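PDB 3KYA: putative phosphatase, which is of unconfirmed function but binds zinc ions and may hydrolyse phosphate compounds, carrying a TIG domain beside a beta-propeller-like set of sheets. Local coordinates for residues Met457-Asp462 with Ile468-Met473; Lys162-Ile167 with Met207-Asp212; Pro383-Glu388 with Lys405-Gly410. All blocks are in the same frame, centred on the assembly; numbering follows the deposited sequence. Where two conformers were deposited one is given.

Contact 1: residues Met457-Asp462 with Ile468-Met473; sequences MFYVHD and IRTISM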
HETATM    1  N   MSE A 457       5.888  -4.020 -20.672  1.00 15.70           N
HETATM    2  CA  MSE A 457       6.412  -5.303 -20.223  1.00 15.84           C
HETATM    3  C   MSE A 457       7.874  -5.227 -19.843  1.00 14.80           C
HETATM    4  O   MSE A 457       8.641  -4.412 -20.372  1.00 14.71           O
HETATM    5  CB  MSE A 457       6.234  -6.376 -21.302  1.00 16.98           C
HETATM    6  CG  MSE A 457       6.985  -6.138 -22.566  1.00 18.32           C
HETATM    7 SE   MSE A 457       6.458  -7.495 -23.893  0.75 25.74          SE
HETATM    8  CE  MSE A 457       7.416  -8.981 -23.124  1.00 13.92           C
ATOM      9  N   PHE A 458       8.244  -6.105 -18.919  1.00 13.40           N
ATOM     10  CA  PHE A 458       9.601  -6.209 -18.458  1.00 12.80           C
ATOM     11  C   PHE A 458      10.272  -7.424 -19.075  1.00 12.70           C
ATOM     12  O   PHE A 458       9.614  -8.434 -19.333  1.00 12.58           O
ATOM     13  CB  PHE A 458       9.660  -6.463 -16.943  1.00 12.51           C
ATOM     14  CG  PHE A 458       9.110  -5.356 -16.073  1.00 12.54           C
ATOM     15  CD1 PHE A 458       7.757  -5.309 -15.740  1.00 13.16           C
ATOM     16  CD2 PHE A 458       9.972  -4.428 -15.495  1.00 13.62           C
ATOM     17  CE1 PHE A 458       7.268  -4.314 -14.892  1.00 13.64           C
ATOM     18  CE2 PHE A 458       9.497  -3.436 -14.645  1.00 13.97           C
ATOM     19  CZ  PHE A 458       8.145  -3.376 -14.340  1.00 13.81           C
ATOM     20  N   TYR A 459      11.576  -7.304 -19.323  1.00 12.44           N
ATOM     21  CA  TYR A 459      12.425  -8.449 -19.632  1.00 12.96           C
ATOM     22  C   TYR A 459      13.398  -8.555 -18.460  1.00 12.96           C
ATOM     23  O   TYR A 459      13.950  -7.549 -18.001  1.00 12.54           O
ATOM     24  CB  TYR A 459      13.193  -8.295 -20.943  1.00 13.42           C
ATOM     25  CG  TYR A 459      12.276  -8.319 -22.125  1.00 13.35           C
ATOM     26  CD1 TYR A 459      11.926  -9.518 -22.725  1.00 15.18           C
ATOM     27  CD2 TYR A 459      11.726  -7.145 -22.626  1.00 15.79           C
ATOM     28  CE1 TYR A 459      11.066  -9.551 -23.798  1.00 16.09           C
ATOM     29  CE2 TYR A 459      10.886  -7.165 -23.715  1.00 16.20           C
ATOM     30  CZ  TYR A 459      10.552  -8.371 -24.290  1.00 17.86           C
ATOM     31  OH  TYR A 459       9.698  -8.415 -25.363  1.00 20.59           O
ATOM     32  N   VAL A 460      13.610  -9.776 -17.985  1.00 12.81           N
ATOM     33  CA  VAL A 460      14.438 -10.032 -16.833  1.00 12.77           C
ATOM     34  C   VAL A 460      15.524 -11.036 -17.172  1.00 12.51           C
ATOM     35  O   VAL A 460      15.231 -12.057 -17.777  1.00 12.61           O
ATOM     36  CB  VAL A 460      13.595 -10.657 -15.712  1.00 13.20           C
ATOM     37  CG1 VAL A 460      14.451 -10.875 -14.467  1.00 13.67           C
ATOM     38  CG2 VAL A 460      12.350  -9.788 -15.412  1.00 12.82           C
ATOM     39  N   HIS A 461      16.765 -10.771 -16.766  1.00 12.24           N
ATOM     40  CA  HIS A 461      17.833 -11.731 -16.950  1.00 11.63           C
ATOM     41  C   HIS A 461      17.988 -12.564 -15.683  1.00 12.47           C
ATOM     42  O   HIS A 461      18.469 -12.062 -14.650  1.00 12.33           O
ATOM     43  CB  HIS A 461      19.150 -11.056 -17.325  1.00 12.40           C
ATOM     44  CG  HIS A 461      20.300 -12.006 -17.419  1.00 12.26           C
ATOM     45  ND1 HIS A 461      21.575 -11.685 -16.991  1.00 11.58           N
ATOM     46  CD2 HIS A 461      20.348 -13.303 -17.808  1.00 12.92           C
ATOM     47  CE1 HIS A 461      22.369 -12.725 -17.179  1.00 12.98           C
ATOM     48  NE2 HIS A 461      21.648 -13.726 -17.654  1.00 12.29           N
ATOM     49  N   ASP A 462      17.556 -13.825 -15.770  1.00 12.48           N
ATOM     50  CA  ASP A 462      17.610 -14.775 -14.660  1.00 13.09           C
ATOM     51  C   ASP A 462      18.935 -15.534 -14.867  1.00 13.32           C
ATOM     52  O   ASP A 462      19.016 -16.533 -15.581  1.00 12.65           O
ATOM     53  CB  ASP A 462      16.368 -15.655 -14.697  1.00 12.50           C
ATOM     54  CG  ASP A 462      16.201 -16.527 -13.470  1.00 12.80           C
ATOM     55  OD1 ASP A 462      17.201 -16.877 -12.825  1.00 12.44           O
ATOM     56  OD2 ASP A 462      15.040 -16.903 -13.191  1.00 14.68           O
ATOM     57  N   ILE A 468      15.995 -15.743 -20.078  1.00 10.85           N
ATOM     58  CA  ILE A 468      15.421 -14.418 -20.171  1.00 10.96           C
ATOM     59  C   ILE A 468      13.938 -14.652 -19.889  1.00 10.88           C
ATOM     60  O   ILE A 468      13.295 -15.471 -20.568  1.00 10.31           O
ATOM     61  CB  ILE A 468      15.587 -13.762 -21.542  1.00 10.93           C
ATOM     62  CG1 ILE A 468      17.067 -13.619 -21.929  1.00 11.41           C
ATOM     63  CG2 ILE A 468      14.894 -12.415 -21.546  1.00 10.40           C
ATOM     64  CD1 ILE A 468      17.928 -12.790 -20.952  1.00 10.67           C
ATOM     65  N   ARG A 469      13.418 -13.966 -18.867  1.00 10.76           N
ATOM     66  CA  ARG A 469      12.029 -14.064 -18.441  1.00 11.08           C
ATOM     67  C   ARG A 469      11.289 -12.797 -18.861  1.00 11.52           C
ATOM     68  O   ARG A 469      11.912 -11.777 -19.166  1.00 12.34           O
ATOM     69  CB  ARG A 469      11.921 -14.206 -16.922  1.00 11.01           C
ATOM     70  CG  ARG A 469      12.793 -15.266 -16.294  1.00  9.89           C
ATOM     71  CD  ARG A 469      12.358 -16.662 -16.621  1.00 11.66           C
ATOM     72  NE  ARG A 469      11.095 -17.043 -15.989  1.00 12.28           N
ATOM     73  CZ  ARG A 469      10.963 -17.452 -14.730  1.00 11.76           C
ATOM     74  NH1 ARG A 469      12.010 -17.516 -13.908  1.00 12.27           N
ATOM     75  NH2 ARG A 469       9.760 -17.807 -14.283  1.00 10.45           N
ATOM     76  N   THR A 470       9.968 -12.883 -18.912  1.00 12.46           N
ATOM     77  CA  THR A 470       9.140 -11.737 -19.222  1.00 12.63           C
ATOM     78  C   THR A 470       8.150 -11.509 -18.093  1.00 12.53           C
ATOM     79  O   THR A 470       7.807 -12.444 -17.376  1.00 12.16           O
ATOM     80  CB  THR A 470       8.321 -11.931 -20.523  1.00 13.12           C
ATOM     81  OG1 THR A 470       7.522 -13.116 -20.427  1.00 13.74           O
ATOM     82  CG2 THR A 470       9.243 -12.035 -21.733  1.00 13.00           C
ATOM     83  N   ILE A 471       7.727 -10.260 -17.916  1.00 12.68           N
ATOM     84  CA  ILE A 471       6.598  -9.946 -17.035  1.00 12.43           C
ATOM     85  C   ILE A 471       5.709  -9.107 -17.925  1.00 12.39           C
ATOM     86  O   ILE A 471       6.096  -8.009 -18.345  1.00 13.00           O
ATOM     87  CB  ILE A 471       6.961  -9.189 -15.772  1.00 12.89           C
ATOM     88  CG1 ILE A 471       8.034  -9.956 -14.996  1.00 13.42           C
ATOM     89  CG2 ILE A 471       5.679  -8.989 -14.925  1.00 13.15           C
ATOM     90  CD1 ILE A 471       8.574  -9.228 -13.735  1.00 14.44           C
ATOM     91  N   SER A 472       4.528  -9.630 -18.233  1.00 12.39           N
ATOM     92  CA  SER A 472       3.615  -8.977 -19.169  1.00 13.22           C
ATOM     93  C   SER A 472       2.197  -9.455 -18.942  1.00 13.72           C
ATOM     94  O   SER A 472       1.979 -10.455 -18.254  1.00 12.38           O
ATOM     95  CB  SER A 472       4.024  -9.290 -20.608  1.00 13.27           C
ATOM     96  OG  SER A 472       4.002 -10.679 -20.847  1.00 14.54           O
HETATM   97  N   MSE A 473       1.241  -8.775 -19.574  1.00 14.93           N
HETATM   98  CA  MSE A 473      -0.179  -9.108 -19.422  0.50 15.59           C
HETATM   99  C   MSE A 473      -0.482 -10.494 -19.970  1.00 15.90           C
HETATM  100  O   MSE A 473      -0.089 -10.820 -21.092  1.00 15.98           O
HETATM  101  CB  MSE A 473      -1.057  -8.087 -20.153  0.50 15.88           C
HETATM  102  CG  MSE A 473      -1.005  -6.684 -19.589  0.50 16.77           C
HETATM  103 SE   MSE A 473      -1.640  -6.648 -17.770  0.38 22.05          SE
HETATM  104  CE  MSE A 473      -3.413  -7.363 -18.134  0.50 20.18           C
TER
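Val460 and Arg469 face each other as an antiparallel hydrogen-bonded pair: Val460 N to Arg469 O measures 2.9 Å and Arg469 N to Val460 O 2.8 Å. Phe458 and Ile471 repeat the pattern two residues along, and the Tyr459-Thr470 and His461-Ile468 pairs between and beside them are non-hydrogen-bonded, which fixes the register.

Arg469 can be followed outward. CB of Arg469 sits 4.1 Å from CB of Val460. CG of Arg469, anti to the carbonyl carbon (chi1 -50°), runs alongside Asp462, 3.9 Å from its CB. The chain then bends twice before the guanidinium, where NE bonds to Gly108 O, NH1 to Arg442 O and NH2 to Asp434 OD1 in a salt bridge. NH1 of Arg469 also meets OD2 of Asp462 at 3.2 Å, at the guanidinium edge and in its plane. The two flat groups are only 19° from coplanar, yet the N-H...O angle of 134° makes this salt-bridged hydrogen bond weak. Asp462 has firmer partners in the backbone N atoms of Gly465 and Arg444. A buried guanidinium is thus satisfied through all three nitrogens.

On the same face, Ile471 CB touches CD1 of Phe458 at 4.0 Å. On the other, Thr470 CG2 lies 3.7 Å from Tyr459 CE1, and the selenomethionine Met457 brings CE to 3.8 Å from that same CG2.

With five residues between the two segments, this antiparallel pairing forms a beta hairpin. Strand 105-110 pairs with 467-473, so a strand from the start of this set of sheets and the hairpin at its end share one sheet, consistent with the closure of a beta-propeller.

Contact 2: residues Lys162-Ile167 with Met207-Asp212; sequences KAIQLI and MIVAID. With EDO (1,2-ethanediol), chain B.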
ATOM      1  N   LYS A 162      32.831 -12.670 -22.973  0.50 15.95           N
ATOM      2  CA  LYS A 162      33.385 -11.558 -23.780  0.50 16.32           C
ATOM      3  C   LYS A 162      32.702 -11.238 -25.120  0.50 16.16           C
ATOM      4  O   LYS A 162      33.352 -10.744 -26.038  0.50 17.19           O
ATOM      5  CB  LYS A 162      34.887 -11.763 -24.029  0.50 16.74           C
ATOM      6  CG  LYS A 162      35.540 -10.506 -24.593  0.50 17.85           C
ATOM      7  CD  LYS A 162      37.035 -10.635 -24.798  0.50 19.39           C
ATOM      8  CE  LYS A 162      37.549  -9.446 -25.592  0.50 19.57           C
ATOM      9  NZ  LYS A 162      38.986  -9.537 -25.945  0.50 19.54           N
ATOM     10  N   ALA A 163      31.458 -11.653 -25.281  1.00 15.30           N
ATOM     11  CA  ALA A 163      30.625 -11.201 -26.390  1.00 14.60           C
ATOM     12  C   ALA A 163      29.387 -10.496 -25.839  1.00 13.57           C
ATOM     13  O   ALA A 163      28.845 -10.903 -24.812  1.00 13.45           O
ATOM     14  CB  ALA A 163      30.227 -12.381 -27.286  1.00 14.28           C
ATOM     15  N   ILE A 164      28.992  -9.407 -26.491  1.00 13.01           N
ATOM     16  CA  ILE A 164      27.725  -8.741 -26.207  1.00 12.67           C
ATOM     17  C   ILE A 164      26.736  -9.378 -27.189  1.00 12.28           C
ATOM     18  O   ILE A 164      26.943  -9.356 -28.401  1.00 11.64           O
ATOM     19  CB  ILE A 164      27.798  -7.214 -26.384  1.00 12.73           C
ATOM     20  CG1 ILE A 164      28.671  -6.599 -25.291  1.00 12.80           C
ATOM     21  CG2 ILE A 164      26.381  -6.580 -26.369  1.00 11.85           C
ATOM     22  CD1 ILE A 164      28.967  -5.120 -25.506  1.00 13.18           C
ATOM     23  N   GLN A 165      25.680  -9.978 -26.662  1.00 11.80           N
ATOM     24  CA  GLN A 165      24.701 -10.675 -27.491  1.00 11.90           C
ATOM     25  C   GLN A 165      23.475  -9.835 -27.812  1.00 11.72           C
ATOM     26  O   GLN A 165      23.140  -8.878 -27.100  1.00 12.01           O
ATOM     27  CB  GLN A 165      24.279 -11.978 -26.804  1.00 12.00           C
ATOM     28  CG  GLN A 165      25.410 -13.002 -26.678  1.00 12.05           C
ATOM     29  CD  GLN A 165      24.915 -14.339 -26.150  1.00 13.17           C
ATOM     30  OE1 GLN A 165      24.303 -14.415 -25.080  1.00 12.97           O
ATOM     31  NE2 GLN A 165      25.178 -15.407 -26.904  1.00 13.69           N
ATOM     32  N   LEU A 166      22.837 -10.201 -28.924  1.00 11.86           N
ATOM     33  CA  LEU A 166      21.612  -9.589 -29.387  1.00 11.38           C
ATOM     34  C   LEU A 166      20.473 -10.591 -29.252  1.00 11.62           C
ATOM     35  O   LEU A 166      20.504 -11.664 -29.872  1.00 10.77           O
ATOM     36  CB  LEU A 166      21.731  -9.185 -30.859  1.00 11.54           C
ATOM     37  CG  LEU A 166      20.440  -8.693 -31.518  1.00 10.23           C
ATOM     38  CD1 LEU A 166      19.844  -7.476 -30.795  1.00 11.79           C
ATOM     39  CD2 LEU A 166      20.692  -8.381 -32.995  1.00 12.20           C
ATOM     40  N   ILE A 167      19.481 -10.219 -28.445  1.00 11.75           N
ATOM     41  CA  ILE A 167      18.235 -10.964 -28.288  1.00 12.04           C
ATOM     42  C   ILE A 167      17.276 -10.239 -29.252  1.00 12.00           C
ATOM     43  O   ILE A 167      16.792  -9.142 -28.936  1.00 11.59           O
ATOM     44  CB  ILE A 167      17.728 -10.909 -26.822  1.00 11.86           C
ATOM     45  CG1 ILE A 167      18.792 -11.465 -25.855  1.00 11.78           C
ATOM     46  CG2 ILE A 167      16.373 -11.613 -26.671  1.00 12.00           C
ATOM     47  CD1 ILE A 167      18.616 -10.999 -24.353  1.00 10.19           C
HETATM   48  N   MSE A 207      27.135   3.244 -28.933  1.00 13.72           N
HETATM   49  CA  MSE A 207      26.923   2.367 -27.787  1.00 14.02           C
HETATM   50  C   MSE A 207      28.103   2.632 -26.869  1.00 14.45           C
HETATM   51  O   MSE A 207      29.248   2.630 -27.331  1.00 13.76           O
HETATM   52  CB  MSE A 207      26.901   0.901 -28.217  1.00 14.40           C
HETATM   53  CG  MSE A 207      26.650  -0.081 -27.062  1.00 14.59           C
HETATM   54 SE   MSE A 207      26.800  -1.960 -27.570  0.75 14.52          SE
HETATM   55  CE  MSE A 207      25.147  -2.229 -28.596  1.00 15.23           C
ATOM     56  N   ILE A 208      27.824   2.877 -25.587  1.00 13.90           N
ATOM     57  CA  ILE A 208      28.839   3.191 -24.587  1.00 14.65           C
ATOM     58  C   ILE A 208      28.899   2.006 -23.632  1.00 14.52           C
ATOM     59  O   ILE A 208      27.902   1.679 -22.985  1.00 14.91           O
ATOM     60  CB  ILE A 208      28.491   4.514 -23.862  1.00 14.55           C
ATOM     61  CG1 ILE A 208      28.449   5.677 -24.874  1.00 15.72           C
ATOM     62  CG2 ILE A 208      29.504   4.800 -22.742  1.00 15.14           C
ATOM     63  CD1 ILE A 208      27.698   6.918 -24.410  1.00 17.32           C
ATOM     64  N   VAL A 209      30.059   1.363 -23.562  1.00 14.95           N
ATOM     65  CA  VAL A 209      30.248   0.133 -22.816  1.00 14.74           C
ATOM     66  C   VAL A 209      31.271   0.250 -21.694  1.00 15.27           C
ATOM     67  O   VAL A 209      32.440   0.581 -21.944  1.00 14.78           O
ATOM     68  CB  VAL A 209      30.719  -0.990 -23.767  1.00 15.20           C
ATOM     69  CG1 VAL A 209      30.963  -2.286 -22.999  1.00 14.19           C
ATOM     70  CG2 VAL A 209      29.708  -1.195 -24.891  1.00 14.91           C
ATOM     71  N   ALA A 210      30.829  -0.048 -20.467  1.00 15.22           N
ATOM     72  CA  ALA A 210      31.690  -0.025 -19.281  1.00 15.24           C
ATOM     73  C   ALA A 210      32.250  -1.421 -18.977  1.00 15.51           C
ATOM     74  O   ALA A 210      31.530  -2.424 -19.076  1.00 15.41           O
ATOM     75  CB  ALA A 210      30.907   0.538 -18.039  1.00 14.72           C
ATOM     76  N   ILE A 211      33.534  -1.488 -18.609  1.00 15.32           N
ATOM     77  CA  ILE A 211      34.187  -2.751 -18.285  1.00 15.83           C
ATOM     78  C   ILE A 211      34.900  -2.625 -16.926  1.00 15.75           C
ATOM     79  O   ILE A 211      35.232  -1.522 -16.516  1.00 15.73           O
ATOM     80  CB  ILE A 211      35.186  -3.204 -19.380  1.00 16.19           C
ATOM     81  CG1 ILE A 211      36.413  -2.273 -19.439  1.00 17.41           C
ATOM     82  CG2 ILE A 211      34.475  -3.290 -20.737  1.00 16.72           C
ATOM     83  CD1 ILE A 211      37.518  -2.795 -20.315  1.00 22.31           C
ATOM     84  N   ASP A 212      35.141  -3.759 -16.273  1.00 15.82           N
ATOM     85  CA  ASP A 212      35.707  -3.830 -14.898  1.00 15.95           C
ATOM     86  C   ASP A 212      37.113  -4.419 -14.979  1.00 16.03           C
ATOM     87  O   ASP A 212      37.285  -5.637 -15.069  1.00 16.73           O
ATOM     88  CB  ASP A 212      34.789  -4.694 -14.026  1.00 15.92           C
ATOM     89  CG  ASP A 212      34.964  -4.451 -12.526  1.00 16.99           C
ATOM     90  OD1 ASP A 212      36.066  -4.053 -12.092  1.00 14.67           O
ATOM     91  OD2 ASP A 212      33.968  -4.668 -11.784  1.00 17.94           O
TER
HETATM   92  C1  EDO B   1      34.603  -5.066  -8.326  1.00 34.88           C
HETATM   93  O1  EDO B   1      34.092  -5.751  -9.483  1.00 35.84           O
HETATM   94  C2  EDO B   1      35.904  -4.348  -8.670  1.00 32.13           C
HETATM   95  O2  EDO B   1      35.648  -3.147  -9.404  1.00 33.10           O
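Ile164 meets Val209 and Met207 in a small, buried, wholly apolar contact between two neighbouring antiparallel sheets of the propeller-like domain. Spacing is the evidence: the closest CA atoms, those of Ile164 and Val209, are 9.8 Å apart, too far for strand pairing, and no hydrogen bond crosses. Only about 100 Å² is buried, and the atoms that touch all belong to side chains.

Ile164 and Val209 reach tip to tip, with CD1 of Ile164 at 4.0 Å from CG2 of Val209. The isoleucine chain is extended at its second torsion (chi2 172°), which carries CD1 far enough to bridge the sheets. The same methyl lies 4.4 Å from SE of the selenomethionine Met207, whose chain runs straight to the selenium (chi2 -174°) before bending.

Just beyond the end of strand 206-211, Asp212 holds a 1,2-ethanediol, probably from the crystallisation liquor, whose O2 donates to Asp212 OD1 at 2.9 Å; the 2.5 Å between O1 and OD2 is doubtfully short. OD2 also forms a salt bridge with Arg189. Replacing this aspartate with an alanine would probably leave Arg189 without this charge partner and the diol without the carboxylate it bonds to.

Ile164 also leans on Leu178 of strand 173-178 and on Ile191 of strand 188-193; Met207 touches Tyr155 of strand 153-159, and Val209 packs between Ile188 and Ile226, from the strands flanking 206-211.

Contact 3: residues Pro383-Glu388 with Lys405-Gly410; sequences PDYTGE and KVTPEG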
ATOM      1  N   PRO A 383       0.324   5.212 -13.687  1.00 24.14           N
ATOM      2  CA  PRO A 383      -0.817   6.061 -14.082  1.00 25.20           C
ATOM      3  C   PRO A 383      -1.615   6.659 -12.922  1.00 26.06           C
ATOM      4  O   PRO A 383      -2.338   7.634 -13.130  1.00 26.98           O
ATOM      5  CB  PRO A 383      -1.706   5.104 -14.885  1.00 25.12           C
ATOM      6  CG  PRO A 383      -0.791   4.074 -15.392  1.00 25.44           C
ATOM      7  CD  PRO A 383       0.242   3.881 -14.313  1.00 24.42           C
ATOM      8  N   ASP A 384      -1.502   6.091 -11.724  1.00 26.65           N
ATOM      9  CA  ASP A 384      -2.188   6.634 -10.555  1.00 27.28           C
ATOM     10  C   ASP A 384      -1.537   7.918 -10.032  1.00 27.37           C
ATOM     11  O   ASP A 384      -2.161   8.646  -9.272  1.00 27.25           O
ATOM     12  CB  ASP A 384      -2.248   5.604  -9.417  1.00 27.67           C
ATOM     13  CG  ASP A 384      -3.017   4.343  -9.791  1.00 29.33           C
ATOM     14  OD1 ASP A 384      -3.779   4.358 -10.781  1.00 31.23           O
ATOM     15  OD2 ASP A 384      -2.859   3.323  -9.083  1.00 32.82           O
ATOM     16  N   TYR A 385      -0.290   8.198 -10.414  1.00 27.47           N
ATOM     17  CA  TYR A 385       0.372   9.421  -9.948  1.00 27.81           C
ATOM     18  C   TYR A 385      -0.011  10.584 -10.848  1.00 28.63           C
ATOM     19  O   TYR A 385       0.068  10.466 -12.063  1.00 29.15           O
ATOM     20  CB  TYR A 385       1.899   9.280  -9.909  1.00 27.48           C
ATOM     21  CG  TYR A 385       2.452   8.200  -8.985  1.00 26.11           C
ATOM     22  CD1 TYR A 385       1.672   7.618  -7.986  1.00 24.06           C
ATOM     23  CD2 TYR A 385       3.800   7.835  -9.045  1.00 24.15           C
ATOM     24  CE1 TYR A 385       2.195   6.668  -7.133  1.00 23.12           C
ATOM     25  CE2 TYR A 385       4.332   6.888  -8.177  1.00 21.60           C
ATOM     26  CZ  TYR A 385       3.527   6.307  -7.235  1.00 21.68           C
ATOM     27  OH  TYR A 385       4.043   5.370  -6.379  1.00 20.17           O
ATOM     28  N   THR A 386      -0.402  11.706 -10.246  1.00 29.81           N
ATOM     29  CA  THR A 386      -0.868  12.882 -10.996  1.00 30.60           C
ATOM     30  C   THR A 386      -0.004  14.146 -10.860  1.00 31.10           C
ATOM     31  O   THR A 386      -0.172  15.083 -11.642  1.00 32.13           O
ATOM     32  CB  THR A 386      -2.315  13.258 -10.580  1.00 30.66           C
ATOM     33  OG1 THR A 386      -2.341  13.600  -9.187  1.00 30.86           O
ATOM     34  CG2 THR A 386      -3.284  12.100 -10.839  1.00 30.39           C
ATOM     35  N   GLY A 387       0.898  14.193  -9.883  1.00 31.13           N
ATOM     36  CA  GLY A 387       1.756  15.373  -9.687  1.00 30.95           C
ATOM     37  C   GLY A 387       2.967  15.383 -10.602  1.00 30.67           C
ATOM     38  O   GLY A 387       2.934  14.815 -11.698  1.00 30.89           O
ATOM     39  N   GLU A 388       4.037  16.039 -10.161  1.00 30.31           N
ATOM     40  CA  GLU A 388       5.283  16.075 -10.939  1.00 30.11           C
ATOM     41  C   GLU A 388       6.052  14.758 -10.906  1.00 28.59           C
ATOM     42  O   GLU A 388       6.855  14.504 -11.790  1.00 28.84           O
ATOM     43  CB  GLU A 388       6.205  17.222 -10.500  1.00 30.64           C
ATOM     44  CG  GLU A 388       5.853  18.552 -11.157  1.00 32.95           C
ATOM     45  CD  GLU A 388       6.925  19.606 -10.951  1.00 35.90           C
ATOM     46  OE1 GLU A 388       7.276  19.889  -9.781  1.00 37.99           O
ATOM     47  OE2 GLU A 388       7.401  20.164 -11.970  1.00 38.28           O
ATOM     48  N   LYS A 405       9.923  -3.281  -5.778  1.00 13.44           N
ATOM     49  CA  LYS A 405       9.395  -1.986  -6.171  1.00 13.45           C
ATOM     50  C   LYS A 405       9.729  -0.967  -5.081  1.00 13.94           C
ATOM     51  O   LYS A 405       9.646  -1.286  -3.894  1.00 13.62           O
ATOM     52  CB  LYS A 405       7.872  -2.060  -6.336  1.00 13.85           C
ATOM     53  CG  LYS A 405       7.193  -0.738  -6.690  1.00 14.40           C
ATOM     54  CD  LYS A 405       5.680  -0.904  -6.712  1.00 16.44           C
ATOM     55  CE  LYS A 405       4.956   0.414  -6.757  1.00 17.81           C
ATOM     56  NZ  LYS A 405       3.471   0.237  -6.583  1.00 18.84           N
ATOM     57  N   VAL A 406      10.115   0.236  -5.499  1.00 14.02           N
ATOM     58  CA  VAL A 406      10.458   1.333  -4.602  1.00 13.82           C
ATOM     59  C   VAL A 406       9.673   2.575  -5.016  1.00 14.00           C
ATOM     60  O   VAL A 406       9.851   3.085  -6.135  1.00 13.04           O
ATOM     61  CB  VAL A 406      11.989   1.682  -4.628  1.00 14.10           C
ATOM     62  CG1 VAL A 406      12.310   2.788  -3.606  1.00 12.93           C
ATOM     63  CG2 VAL A 406      12.864   0.442  -4.348  1.00 12.89           C
ATOM     64  N   THR A 407       8.800   3.059  -4.133  1.00 14.31           N
ATOM     65  CA  THR A 407       8.058   4.275  -4.406  1.00 14.87           C
ATOM     66  C   THR A 407       8.996   5.463  -4.174  1.00 15.39           C
ATOM     67  O   THR A 407      10.020   5.318  -3.515  1.00 16.47           O
ATOM     68  CB  THR A 407       6.797   4.410  -3.522  1.00 14.95           C
ATOM     69  OG1 THR A 407       7.170   4.503  -2.140  1.00 14.80           O
ATOM     70  CG2 THR A 407       5.860   3.223  -3.735  1.00 14.28           C
ATOM     71  N   PRO A 408       8.658   6.640  -4.713  1.00 15.73           N
ATOM     72  CA  PRO A 408       9.502   7.825  -4.527  1.00 16.08           C
ATOM     73  C   PRO A 408       9.725   8.188  -3.055  1.00 16.22           C
ATOM     74  O   PRO A 408      10.755   8.758  -2.725  1.00 16.28           O
ATOM     75  CB  PRO A 408       8.710   8.930  -5.219  1.00 16.45           C
ATOM     76  CG  PRO A 408       7.943   8.239  -6.242  1.00 16.34           C
ATOM     77  CD  PRO A 408       7.560   6.908  -5.654  1.00 15.64           C
ATOM     78  N   GLU A 409       8.773   7.821  -2.202  1.00 16.39           N
ATOM     79  CA  GLU A 409       8.828   8.076  -0.760  1.00 17.04           C
ATOM     80  C   GLU A 409       9.732   7.087  -0.019  1.00 16.52           C
ATOM     81  O   GLU A 409      10.019   7.271   1.169  1.00 16.85           O
ATOM     82  CB  GLU A 409       7.409   8.027  -0.149  1.00 17.44           C
ATOM     83  CG  GLU A 409       6.426   9.118  -0.635  1.00 19.48           C
ATOM     84  CD  GLU A 409       5.941   8.970  -2.083  1.00 24.31           C
ATOM     85  OE1 GLU A 409       6.107   7.878  -2.695  1.00 23.32           O
ATOM     86  OE2 GLU A 409       5.374   9.968  -2.614  1.00 27.43           O
ATOM     87  N   GLY A 410      10.161   6.029  -0.703  1.00 15.99           N
ATOM     88  CA  GLY A 410      11.047   5.031  -0.123  1.00 15.95           C
ATOM     89  C   GLY A 410      10.392   3.775   0.422  1.00 15.46           C
ATOM     90  O   GLY A 410      11.020   3.028   1.170  1.00 16.39           O
TER
HETATM   91  O   HOH W   1       2.610   2.886  -6.064  1.00 23.44           O
HETATM   92  O   HOH W   2       3.909   6.474  -3.601  1.00 23.88           O
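Tyr385 spans the gap between its loop and the turn after strand 402-406, and the hydroxyl end of its ring does the touching. Its OH lies 3.9 Å from Thr407 CG2 and 3.9 Å from Pro408 CD, while ring carbon CE2 is 4.1 Å from that CD. The proline comes from the opposite direction and meets the ring obliquely; the threonine crosses the tyrosine side chain at about a right angle.

In Tyr385, CG anti to the carbonyl carbon (chi1 -61°) sets the direction of the ring axis and so where OH arrives. Its chi2 of -16°, well away from the perpendicular setting usual for tyrosine, only sets how the ring is turned to Pro408. In Thr407, OG1 sits between the backbone N and carbonyl carbon (chi1 63°), directing it to Ile411 N and leaving CG2 beside the tyrosine oxygen. Thr407 also starts a type I beta turn, closed by Gly410 N bonding to Thr407 O at 2.9 Å.

Two waters connect the more distant polar ends. Lys405, extended along its whole length, gives its NZ to one water at 2.8 Å, and that water donates to Tyr385 OH at 2.9 Å. OE1 of Glu409, folded at its second torsion, accepts from the other water, which also donates to Tyr385 OH, at 3.0 Å.

Asp392 of strand 391-397 bonds to the same hydroxyl through OD1. With both waters donating to it, the hydroxyl probably donates its own proton to that carboxylate, and the loop and turn are joined by modest direct packing and by water-mediated polar links.

Overall arrangement
The three contacts differ by depth. Contact 1 is buried near the centre of the chain and contact 2 is buried farther out, whereas contact 3 is at the surface. Contact 1 pairs strands within one sheet through backbone hydrogen bonds; contact 2 joins two sheets with side chains alone; contact 3 links a loop and a turn of a single sheet through light packing and two bridging waters. No two hold the same strand pair, but contacts 1 and 2 touch directly, Ile468 CG1 lying 3.9 Å from Ile167 CD1. Contact 3 stays about 8 Å from contact 1 and 22 Å from contact 2 at nearest atoms, although its sheet supplies Tyr394, which meets Phe458 of contact 1.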